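Side-chain contacts in MamA (Candidatus Magnetobacterium bavaricum, PDB 3VTX), which belongs to the tetratricopeptide-repeat proteins, all-helical scaffolds of stacked hairpins that commonly mediate contacts between proteins: residues S81-M85 and I86-Q90; A109-K112 and L113-Y117; L149-G153 and K154-D158; E159-K162 and Y163-A167. All coordinates share one frame; numbering follows the deposited sequence.

How the interactions relate
All four contacts are local, each within one helix or at one helix-to-helix turn. Interaction 2 is the buried one, on helix 107-119. Interaction 1 is partly buried. Interactions 3 and 4 lie at the surface, their centres about 25 and 24 Å from the centre of the chain. Interactions 1 and 3 are equivalent turns that end helices 73-85 and 141-153 with Schellman motifs, their centres about 24 Å apart. The more exposed turn carries a salt bridge. Interaction 1 touches interaction 2 where Phe-84 packs on Val-116. Interactions 3 and 4 share helix 157-169. Interaction 2 packs a tyrosine against a leucine, whereas interaction 4 combines lysine chains, two aromatic rings and a salt bridge.

Interaction 1. Residues S81-M85 and I86-Q90; sequences SANFM and IDEKQ
Ile-86 opens the turn between the two helices of a tetratricopeptide repeat, 73-85 and 89-102. Its backbone N donates to Ala-82 O at 3.1 Å, and weakly to Asn-83 O. Its CG1 is tucked back over the main chain (chi1 70°), within 3.5 Å of Asn-83 O. The two side chains run side by side, with Ile-86 CD1 4.1 Å from Asn-83 OD1. Asp-87 follows with a positive phi of 68°. It is the C-prime residue of a Schellman motif. Its N bonds to Phe-84 O at 3.1 Å. Glu-88 N completes the motif with a nearly straight bond of 2.9 Å to Asn-83 O (162°). Glu-88 CB also rests near the amide oxygen, 3.9 Å from Asn-83 OD1. Lys-89, in the first turn of the next helix, brings its chain past Phe-84. Its CE meets the ring at the edge, 4.4 Å from Phe-84 CE1. Its NZ goes on to bond Ser-119 of helix 107-119. The chemistry is mainly backbone capping. Asn-83 O takes one firm and one weak bond, so the end of helix 73-85 is tied directly to the N-cap residue of helix 89-102.

Interaction 2. Residues A109-K112 and L113-Y117; sequences AYYK and LGLVY
Val-116 N donates to Lys-112 O at 2.8 Å, the shortest of four regular helical bonds across this contact. Leu-115 N bonds to Tyr-111 O at 2.9 Å. Gly-114 N and Leu-113 N hold the carbonyls of Tyr-110 and Ala-109 in the same i to i+4 pattern. Carbon atoms crowd close to these carbonyls. Val-116 CG2 is 3.2 Å from Lys-112 O, and Leu-113 CB is 3.3 Å from Ala-109 O. The main side-chain pair is Tyr-111 and Leu-115, one helical turn apart. The Tyr-111 ring swings out opposite its own backbone N (chi1 -170°), which lays one face along the branched end of Leu-115. Leu-115 CG sits 4.1 Å above the ring plane, displaced toward the rim. The two methyls follow one side of the ring. Leu-115 CD1 meets Tyr-111 CE2 at 3.8 Å, while Leu-115 CD2 meets Tyr-111 OH at 3.8 Å. The phenol is fixed at its far end by hydrogen bonds to Ser-146 and Arg-142. The ring therefore has both an apolar and a polar hold on its position. Helix 107-119 lies in a tetratricopeptide repeat and is packed on several sides. The Tyr-111 and Leu-115 pair lines its packing against helix 141-153, where Leu-115 reaches Ser-146. Leu-115 also touches Tyr-130 of helix 123-136. Ala-109 and Val-116 touch helix 73-85. Tyr-117 packs on Ile-93 and Gln-97 of helix 89-102.

Interaction 3. Residues L149-G153 and K154-D158; sequences LAYEG and KGLRD
Glu-152 and Arg-157 form a two-pronged salt bridge over the turn between helices 141-153 and 157-169, both in one tetratricopeptide repeat. Arg-157 presents its guanidinium side-on. Its NE donates to Glu-152 OE1 at 2.7 Å and its NH2 to Glu-152 OE2 at 3.0 Å. Both bonds are nearly straight, at 170° and 174°. Both oxygens are met on the syn side. The carboxylate and guanidinium planes are nearly coplanar, 18° apart. Glu-152 bends at chi2, and Arg-157 stays extended from CG to NE, so the two chains end alongside each other.

Backbone bonds close the helix. Lys-154 N donates to Ala-150 O at 3.1 Å. Leu-156 N reaches Tyr-151 O at 3.0 Å and Gly-155 N reaches Glu-152 O at 3.0 Å. These last two make a Schellman motif, with Gly-155 at positive phi.

The apolar contacts gather at Tyr-151. Leu-156 CD1 lies at the ring edge, 3.9 Å from Tyr-151 CD1. Lys-154 CD comes within 4.1 Å of the same Tyr-151 CD1. The lysine end turns away from the ring, and its NZ forms a salt bridge with Asp-124 of helix 123-136.

Two bonds between nearly coplanar groups should restrict rotation of both charged ends. Glu-152 thus joins the turn twice, by its carbonyl and by its carboxylate.

Interaction 4. Residues E159-K162 and Y163-A167; sequences EAVK and YFKKA
Helix 157-169 belongs to a tetratricopeptide repeat and pairs with helix 141-153. On it, Lys-162 and Lys-166 lie one turn apart and side by side. Their chains touch through carbon: Lys-162 CE is 3.6 Å from Lys-166 CE. The ammonium groups stay further apart, with Lys-162 NZ 5.1 Å from Lys-166 NZ. Lys-162 NZ has its own partner, a salt bridge of 3.2 Å to the syn lone pair of Glu-159 OE1. This probably eases the closeness of two like charges.

Tyr-163 stands beside this group. Its ring edge faces the backbone, with CD1 3.4 Å from Glu-159 O, in the ring plane. Lys-166 CE lies over one ring face, 3.8 Å above the plane and toward the rim. The Glu-159 side chain runs beside that of Tyr-163, with the carboxylate plane turned 78° from the ring.

Val-161 and Lys-165 meet on another side of the helix. Val-161 CG1 lies 3.7 Å from Lys-165 CE, so the far methylenes of Lys-165 pass across one methyl of Val-161. Phe-164 has CG opposite its carbonyl carbon (chi1 -63°), and the ring folds back along the helix. There its CE2 is 4.0 Å from Ala-160 CB. The backbone of this turn is regular, with Phe-164 N bonded to Ala-160 O at 3.0 Å.

The lysines lie toward the surface, while other residues face helix 141-153. Glu-159 and Ala-160 touch Tyr-151, Tyr-163 packs on Ile-147, and Phe-164 reaches Leu-149.

Interaction 1. Residues S81-M85 and I86-Q90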
loop_
_atom_site.group_PDB
_atom_site.type_symbol
_atom_site.label_atom_id
_atom_site.label_comp_id
_atom_site.label_asym_id
_atom_site.label_seq_id
_atom_site.Cartn_x
_atom_site.Cartn_y
_atom_site.Cartn_z
ATOM N N SER A 81 2.986 1.045 -4.170
ATOM C CA SER A 81 2.388 2.158 -3.388
ATOM C C SER A 81 3.201 3.451 -3.493
ATOM O O SER A 81 2.659 4.546 -3.705
ATOM C CB SER A 81 2.162 1.755 -1.917
ATOM O OG SER A 81 1.224 0.716 -1.765
ATOM N N ALA A 82 4.506 3.331 -3.365
ATOM C CA ALA A 82 5.405 4.477 -3.473
ATOM C C ALA A 82 5.385 5.104 -4.854
ATOM O O ALA A 82 5.434 6.345 -5.029
ATOM C CB ALA A 82 6.871 4.016 -3.129
ATOM N N ASN A 83 5.362 4.246 -5.867
ATOM C CA ASN A 83 5.306 4.705 -7.252
ATOM C C ASN A 83 4.030 5.485 -7.489
ATOM O O ASN A 83 4.051 6.516 -8.179
ATOM C CB ASN A 83 5.474 3.479 -8.172
ATOM C CG ASN A 83 6.926 3.145 -8.429
ATOM O OD1 ASN A 83 7.703 4.034 -8.813
ATOM N ND2 ASN A 83 7.180 1.866 -8.554
ATOM N N PHE A 84 2.918 5.057 -6.902
ATOM C CA PHE A 84 1.669 5.840 -7.032
ATOM C C PHE A 84 1.864 7.207 -6.355
ATOM O O PHE A 84 1.448 8.229 -6.883
ATOM C CB PHE A 84 0.538 5.094 -6.413
ATOM C CG PHE A 84 -0.836 5.716 -6.529
ATOM C CD1 PHE A 84 -1.276 6.330 -7.695
ATOM C CD2 PHE A 84 -1.752 5.521 -5.482
ATOM C CE1 PHE A 84 -2.554 6.789 -7.771
ATOM C CE2 PHE A 84 -3.039 6.030 -5.591
ATOM C CZ PHE A 84 -3.413 6.630 -6.725
ATOM N N MET A 85 2.543 7.238 -5.206
ATOM C CA MET A 85 2.772 8.514 -4.500
ATOM C C MET A 85 3.592 9.493 -5.317
ATOM O O MET A 85 3.434 10.716 -5.147
ATOM C CB MET A 85 3.440 8.291 -3.131
ATOM C CG MET A 85 2.557 7.553 -2.153
ATOM S SD MET A 85 3.449 7.227 -0.657
ATOM C CE MET A 85 2.647 5.741 -0.043
ATOM N N ILE A 86 4.476 9.027 -6.145
ATOM C CA ILE A 86 5.360 9.876 -6.922
ATOM C C ILE A 86 4.882 10.041 -8.384
ATOM O O ILE A 86 5.628 10.542 -9.230
ATOM C CB ILE A 86 6.810 9.423 -6.874
ATOM C CG1 ILE A 86 7.058 8.130 -7.625
ATOM C CG2 ILE A 86 7.356 9.430 -5.394
ATOM C CD1 ILE A 86 8.539 8.019 -8.160
ATOM N N ASP A 87 3.624 9.630 -8.619
ATOM C CA ASP A 87 2.964 9.854 -9.926
ATOM C C ASP A 87 3.585 9.035 -11.040
ATOM O O ASP A 87 3.751 9.530 -12.190
ATOM C CB ASP A 87 3.035 11.349 -10.283
ATOM C CG ASP A 87 1.906 11.762 -11.150
ATOM O OD1 ASP A 87 0.853 11.114 -11.006
ATOM O OD2 ASP A 87 2.069 12.719 -11.952
ATOM N N GLU A 88 3.998 7.823 -10.720
ATOM C CA GLU A 88 4.559 6.875 -11.704
ATOM C C GLU A 88 3.554 5.716 -11.726
ATOM O O GLU A 88 3.764 4.692 -11.153
ATOM C CB GLU A 88 5.966 6.424 -11.362
ATOM C CG GLU A 88 7.008 7.526 -11.518
ATOM C CD GLU A 88 7.141 7.993 -12.968
ATOM O OE1 GLU A 88 6.908 7.157 -13.882
ATOM O OE2 GLU A 88 7.402 9.216 -13.199
ATOM N N LYS A 89 2.464 5.888 -12.484
ATOM C CA LYS A 89 1.275 5.000 -12.318
ATOM C C LYS A 89 1.470 3.684 -12.988
ATOM O O LYS A 89 1.073 2.678 -12.430
ATOM C CB LYS A 89 0.042 5.708 -12.856
ATOM C CG LYS A 89 -0.428 6.799 -11.968
ATOM C CD LYS A 89 -1.614 7.465 -12.511
ATOM C CE LYS A 89 -2.018 8.641 -11.682
ATOM N NZ LYS A 89 -3.337 9.181 -12.187
ATOM N N GLN A 90 2.148 3.640 -14.145
ATOM C CA GLN A 90 2.415 2.337 -14.711
ATOM C C GLN A 90 3.409 1.526 -13.919
ATOM O O GLN A 90 3.293 0.316 -13.834
ATOM C CB GLN A 90 2.874 2.440 -16.170
ATOM C CG GLN A 90 2.987 1.083 -16.889
ATOM C CD GLN A 90 1.680 0.329 -16.891
ATOM O OE1 GLN A 90 0.664 0.869 -17.304
ATOM N NE2 GLN A 90 1.695 -0.888 -16.369
#

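Interaction 2. Residues A109-K112 and L113-Y117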
loop_
_atom_site.group_PDB
_atom_site.type_symbol
_atom_site.label_atom_id
_atom_site.label_comp_id
_atom_site.label_asym_id
_atom_site.label_seq_id
_atom_site.Cartn_x
_atom_site.Cartn_y
_atom_site.Cartn_z
ATOM N N ALA A 109 -3.085 -4.669 -1.579
ATOM C CA ALA A 109 -2.582 -4.532 -2.910
ATOM C C ALA A 109 -3.676 -4.395 -3.916
ATOM O O ALA A 109 -3.535 -3.580 -4.843
ATOM C CB ALA A 109 -1.670 -5.752 -3.262
ATOM N N TYR A 110 -4.750 -5.180 -3.799
ATOM C CA TYR A 110 -5.832 -5.076 -4.753
ATOM C C TYR A 110 -6.484 -3.676 -4.579
ATOM O O TYR A 110 -6.861 -3.055 -5.579
ATOM C CB TYR A 110 -6.929 -6.066 -4.537
ATOM C CG TYR A 110 -6.625 -7.465 -5.054
ATOM C CD1 TYR A 110 -6.315 -8.458 -4.166
ATOM C CD2 TYR A 110 -6.652 -7.750 -6.398
ATOM C CE1 TYR A 110 -6.061 -9.760 -4.635
ATOM C CE2 TYR A 110 -6.383 -9.070 -6.882
ATOM C CZ TYR A 110 -6.073 -10.039 -5.954
ATOM O OH TYR A 110 -5.867 -11.390 -6.389
ATOM N N TYR A 111 -6.648 -3.225 -3.334
ATOM C CA TYR A 111 -7.289 -1.907 -3.077
ATOM C C TYR A 111 -6.450 -0.782 -3.691
ATOM O O TYR A 111 -6.958 0.025 -4.476
ATOM C CB TYR A 111 -7.612 -1.646 -1.628
ATOM C CG TYR A 111 -8.467 -0.432 -1.414
ATOM C CD1 TYR A 111 -9.682 -0.353 -2.059
ATOM C CD2 TYR A 111 -8.035 0.632 -0.697
ATOM C CE1 TYR A 111 -10.491 0.787 -1.932
ATOM C CE2 TYR A 111 -8.830 1.797 -0.578
ATOM C CZ TYR A 111 -10.046 1.828 -1.199
ATOM O OH TYR A 111 -10.812 2.977 -1.052
ATOM N N LYS A 112 -5.163 -0.800 -3.429
ATOM C CA LYS A 112 -4.266 0.203 -4.019
ATOM C C LYS A 112 -4.291 0.157 -5.546
ATOM O O LYS A 112 -4.295 1.225 -6.233
ATOM C CB LYS A 112 -2.806 0.049 -3.517
ATOM C CG LYS A 112 -2.511 0.508 -2.088
ATOM C CD LYS A 112 -2.398 2.030 -1.822
ATOM C CE LYS A 112 -1.361 2.307 -0.688
ATOM N NZ LYS A 112 -1.344 3.758 -0.317
ATOM N N LEU A 113 -4.306 -1.050 -6.140
ATOM C CA LEU A 113 -4.326 -1.221 -7.577
ATOM C C LEU A 113 -5.581 -0.616 -8.133
ATOM O O LEU A 113 -5.555 0.090 -9.130
ATOM C CB LEU A 113 -4.258 -2.748 -7.949
ATOM C CG LEU A 113 -4.335 -2.973 -9.430
ATOM C CD1 LEU A 113 -3.053 -2.427 -10.223
ATOM C CD2 LEU A 113 -4.479 -4.543 -9.628
ATOM N N GLY A 114 -6.675 -0.834 -7.433
ATOM C CA GLY A 114 -7.929 -0.221 -7.825
ATOM C C GLY A 114 -7.904 1.321 -7.776
ATOM O O GLY A 114 -8.373 1.998 -8.732
ATOM N N LEU A 115 -7.272 1.861 -6.732
ATOM C CA LEU A 115 -7.117 3.301 -6.580
ATOM C C LEU A 115 -6.299 3.828 -7.755
ATOM O O LEU A 115 -6.645 4.894 -8.353
ATOM C CB LEU A 115 -6.452 3.681 -5.278
ATOM C CG LEU A 115 -7.318 3.418 -4.039
ATOM C CD1 LEU A 115 -6.463 3.809 -2.804
ATOM C CD2 LEU A 115 -8.704 4.184 -4.000
ATOM N N VAL A 116 -5.229 3.152 -8.098
ATOM C CA VAL A 116 -4.377 3.585 -9.205
ATOM C C VAL A 116 -5.205 3.571 -10.540
ATOM O O VAL A 116 -5.237 4.615 -11.257
ATOM C CB VAL A 116 -3.122 2.759 -9.334
ATOM C CG1 VAL A 116 -2.252 3.255 -10.551
ATOM C CG2 VAL A 116 -2.268 2.826 -8.113
ATOM N N TYR A 117 -5.882 2.485 -10.835
ATOM C CA TYR A 117 -6.700 2.382 -12.058
ATOM C C TYR A 117 -7.770 3.439 -12.113
ATOM O O TYR A 117 -7.914 4.140 -13.102
ATOM C CB TYR A 117 -7.346 1.053 -12.150
ATOM C CG TYR A 117 -6.451 -0.060 -12.698
ATOM C CD1 TYR A 117 -5.643 0.096 -13.841
ATOM C CD2 TYR A 117 -6.538 -1.322 -12.118
ATOM C CE1 TYR A 117 -4.886 -0.982 -14.311
ATOM C CE2 TYR A 117 -5.769 -2.383 -12.611
ATOM C CZ TYR A 117 -4.984 -2.191 -13.689
ATOM O OH TYR A 117 -4.275 -3.289 -14.135
#

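Interaction 3. Residues L149-G153 and K154-D158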
loop_
_atom_site.group_PDB
_atom_site.type_symbol
_atom_site.label_atom_id
_atom_site.label_comp_id
_atom_site.label_asym_id
_atom_site.label_seq_id
_atom_site.Cartn_x
_atom_site.Cartn_y
_atom_site.Cartn_z
ATOM N N LEU A 149 -17.672 5.350 -6.646
ATOM C CA LEU A 149 -17.039 6.477 -7.358
ATOM C C LEU A 149 -16.675 6.034 -8.796
ATOM O O LEU A 149 -16.802 6.799 -9.767
ATOM C CB LEU A 149 -15.841 6.953 -6.636
ATOM C CG LEU A 149 -15.015 8.106 -7.300
ATOM C CD1 LEU A 149 -15.894 9.367 -7.259
ATOM C CD2 LEU A 149 -13.713 8.369 -6.575
ATOM N N ALA A 150 -16.187 4.817 -8.922
ATOM C CA ALA A 150 -15.840 4.267 -10.265
ATOM C C ALA A 150 -17.051 4.209 -11.161
ATOM O O ALA A 150 -16.949 4.551 -12.361
ATOM C CB ALA A 150 -15.135 2.908 -10.170
ATOM N N TYR A 151 -18.195 3.778 -10.641
ATOM C CA TYR A 151 -19.432 3.801 -11.427
ATOM C C TYR A 151 -19.857 5.212 -11.814
ATOM O O TYR A 151 -20.274 5.411 -12.943
ATOM C CB TYR A 151 -20.592 3.077 -10.708
ATOM C CG TYR A 151 -20.523 1.625 -10.934
ATOM C CD1 TYR A 151 -20.750 1.067 -12.200
ATOM C CD2 TYR A 151 -20.324 0.736 -9.861
ATOM C CE1 TYR A 151 -20.665 -0.302 -12.366
ATOM C CE2 TYR A 151 -20.242 -0.635 -10.037
ATOM C CZ TYR A 151 -20.456 -1.152 -11.285
ATOM O OH TYR A 151 -20.327 -2.504 -11.508
ATOM N N GLU A 152 -19.726 6.196 -10.911
ATOM C CA GLU A 152 -19.943 7.586 -11.295
ATOM C C GLU A 152 -18.991 7.989 -12.436
ATOM O O GLU A 152 -19.401 8.728 -13.350
ATOM C CB GLU A 152 -19.839 8.510 -10.064
ATOM C CG GLU A 152 -19.461 9.952 -10.420
ATOM C CD GLU A 152 -20.625 10.888 -10.819
ATOM O OE1 GLU A 152 -21.697 10.324 -11.061
ATOM O OE2 GLU A 152 -20.378 12.189 -10.886
ATOM N N GLY A 153 -17.753 7.511 -12.378
ATOM C CA GLY A 153 -16.755 7.792 -13.405
ATOM C C GLY A 153 -17.193 7.290 -14.779
ATOM O O GLY A 153 -16.922 7.924 -15.800
ATOM N N LYS A 154 -17.900 6.178 -14.769
ATOM C CA LYS A 154 -18.491 5.588 -16.020
ATOM C C LYS A 154 -19.778 6.218 -16.473
ATOM O O LYS A 154 -20.386 5.793 -17.481
ATOM C CB LYS A 154 -18.822 4.085 -15.726
ATOM C CG LYS A 154 -17.668 3.294 -15.556
ATOM C CD LYS A 154 -17.945 1.822 -15.154
ATOM C CE LYS A 154 -18.852 1.022 -16.132
ATOM N NZ LYS A 154 -18.150 0.543 -17.265
ATOM N N GLY A 155 -20.306 7.101 -15.684
ATOM C CA GLY A 155 -21.565 7.746 -15.951
ATOM C C GLY A 155 -22.759 6.908 -15.602
ATOM O O GLY A 155 -23.823 7.146 -16.163
ATOM N N LEU A 156 -22.610 5.921 -14.699
ATOM C CA LEU A 156 -23.651 5.015 -14.261
ATOM C C LEU A 156 -24.050 5.373 -12.823
ATOM O O LEU A 156 -23.683 4.661 -11.848
ATOM C CB LEU A 156 -23.196 3.554 -14.356
ATOM C CG LEU A 156 -22.865 2.973 -15.762
ATOM C CD1 LEU A 156 -22.332 1.556 -15.755
ATOM C CD2 LEU A 156 -24.092 3.215 -16.694
ATOM N N ARG A 157 -24.845 6.436 -12.699
ATOM C CA ARG A 157 -25.118 7.020 -11.382
ATOM C C ARG A 157 -26.011 6.115 -10.550
ATOM O O ARG A 157 -25.932 6.031 -9.326
ATOM C CB ARG A 157 -25.741 8.405 -11.530
ATOM C CG ARG A 157 -24.683 9.479 -11.305
ATOM C CD ARG A 157 -25.204 10.882 -11.090
ATOM N NE ARG A 157 -24.048 11.714 -11.091
ATOM C CZ ARG A 157 -24.090 13.002 -11.007
ATOM N NH1 ARG A 157 -25.288 13.617 -10.954
ATOM N NH2 ARG A 157 -22.949 13.678 -10.968
ATOM N N ASP A 158 -26.896 5.388 -11.183
ATOM C CA ASP A 158 -27.731 4.464 -10.393
ATOM C C ASP A 158 -26.925 3.367 -9.718
ATOM O O ASP A 158 -27.147 3.120 -8.549
ATOM C CB ASP A 158 -28.803 3.807 -11.300
ATOM C CG ASP A 158 -29.901 4.764 -11.737
ATOM O OD1 ASP A 158 -30.096 5.858 -11.159
ATOM O OD2 ASP A 158 -30.689 4.320 -12.674
#

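Interaction 4. Residues E159-K162 and Y163-A167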
loop_
_atom_site.group_PDB
_atom_site.type_symbol
_atom_site.label_atom_id
_atom_site.label_comp_id
_atom_site.label_asym_id
_atom_site.label_seq_id
_atom_site.Cartn_x
_atom_site.Cartn_y
_atom_site.Cartn_z
ATOM N N GLU A 159 -25.963 2.779 -10.416
ATOM C CA GLU A 159 -25.085 1.761 -9.852
ATOM C C GLU A 159 -24.186 2.407 -8.782
ATOM O O GLU A 159 -23.962 1.818 -7.753
ATOM C CB GLU A 159 -24.186 1.073 -10.876
ATOM C CG GLU A 159 -24.749 -0.072 -11.659
ATOM C CD GLU A 159 -25.405 -1.153 -10.797
ATOM O OE1 GLU A 159 -24.701 -2.002 -10.186
ATOM O OE2 GLU A 159 -26.634 -1.114 -10.754
ATOM N N ALA A 160 -23.739 3.656 -9.029
ATOM C CA ALA A 160 -22.930 4.386 -8.067
ATOM C C ALA A 160 -23.670 4.493 -6.763
ATOM O O ALA A 160 -23.141 4.126 -5.744
ATOM C CB ALA A 160 -22.493 5.811 -8.587
ATOM N N VAL A 161 -24.927 4.941 -6.813
ATOM C CA VAL A 161 -25.669 5.191 -5.600
ATOM C C VAL A 161 -26.022 3.869 -4.908
ATOM O O VAL A 161 -25.979 3.803 -3.685
ATOM C CB VAL A 161 -26.946 6.016 -5.903
ATOM C CG1 VAL A 161 -27.889 5.963 -4.724
ATOM C CG2 VAL A 161 -26.567 7.456 -6.287
ATOM N N LYS A 162 -26.135 2.801 -5.653
ATOM C CA LYS A 162 -26.330 1.476 -5.078
ATOM C C LYS A 162 -25.148 1.114 -4.154
ATOM O O LYS A 162 -25.333 0.626 -3.001
ATOM C CB LYS A 162 -26.442 0.373 -6.179
ATOM C CG LYS A 162 -26.342 -1.023 -5.661
ATOM C CD LYS A 162 -26.771 -2.081 -6.766
ATOM C CE LYS A 162 -25.931 -3.385 -6.670
ATOM N NZ LYS A 162 -25.804 -4.129 -8.046
ATOM N N TYR A 163 -23.916 1.427 -4.591
ATOM C CA TYR A 163 -22.721 1.092 -3.773
ATOM C C TYR A 163 -22.479 2.062 -2.644
ATOM O O TYR A 163 -22.064 1.611 -1.576
ATOM C CB TYR A 163 -21.507 0.986 -4.669
ATOM C CG TYR A 163 -21.452 -0.435 -5.268
ATOM C CD1 TYR A 163 -22.055 -0.709 -6.464
ATOM C CD2 TYR A 163 -20.740 -1.436 -4.623
ATOM C CE1 TYR A 163 -22.037 -1.993 -6.994
ATOM C CE2 TYR A 163 -20.702 -2.739 -5.161
ATOM C CZ TYR A 163 -21.350 -2.972 -6.346
ATOM O OH TYR A 163 -21.387 -4.232 -6.950
ATOM N N PHE A 164 -22.749 3.353 -2.874
ATOM C CA PHE A 164 -22.747 4.298 -1.758
ATOM C C PHE A 164 -23.694 3.893 -0.637
ATOM O O PHE A 164 -23.382 3.929 0.550
ATOM C CB PHE A 164 -23.026 5.703 -2.203
ATOM C CG PHE A 164 -21.938 6.265 -3.152
ATOM C CD1 PHE A 164 -20.644 6.241 -2.786
ATOM C CD2 PHE A 164 -22.298 6.879 -4.312
ATOM C CE1 PHE A 164 -19.635 6.786 -3.604
ATOM C CE2 PHE A 164 -21.300 7.433 -5.123
ATOM C CZ PHE A 164 -19.989 7.352 -4.752
ATOM N N LYS A 165 -24.891 3.415 -1.046
ATOM C CA LYS A 165 -25.857 2.921 -0.098
ATOM C C LYS A 165 -25.381 1.630 0.549
ATOM O O LYS A 165 -25.621 1.429 1.780
ATOM C CB LYS A 165 -27.159 2.693 -0.828
ATOM C CG LYS A 165 -28.005 3.945 -0.963
ATOM C CD LYS A 165 -29.305 3.668 -1.704
ATOM C CE LYS A 165 -30.075 4.922 -1.913
ATOM N NZ LYS A 165 -31.679 4.779 -1.961
ATOM N N LYS A 166 -24.700 0.754 -0.149
ATOM C CA LYS A 166 -24.158 -0.465 0.450
ATOM C C LYS A 166 -23.187 -0.115 1.541
ATOM O O LYS A 166 -23.178 -0.748 2.617
ATOM C CB LYS A 166 -23.460 -1.458 -0.464
ATOM C CG LYS A 166 -24.325 -2.172 -1.454
ATOM C CD LYS A 166 -23.381 -3.069 -2.383
ATOM C CE LYS A 166 -24.054 -3.696 -3.567
ATOM N NZ LYS A 166 -24.654 -4.972 -3.099
ATOM N N ALA A 167 -22.333 0.884 1.294
ATOM C CA ALA A 167 -21.407 1.328 2.307
ATOM C C ALA A 167 -22.140 1.772 3.572
ATOM O O ALA A 167 -21.710 1.500 4.648
ATOM C CB ALA A 167 -20.505 2.528 1.763
#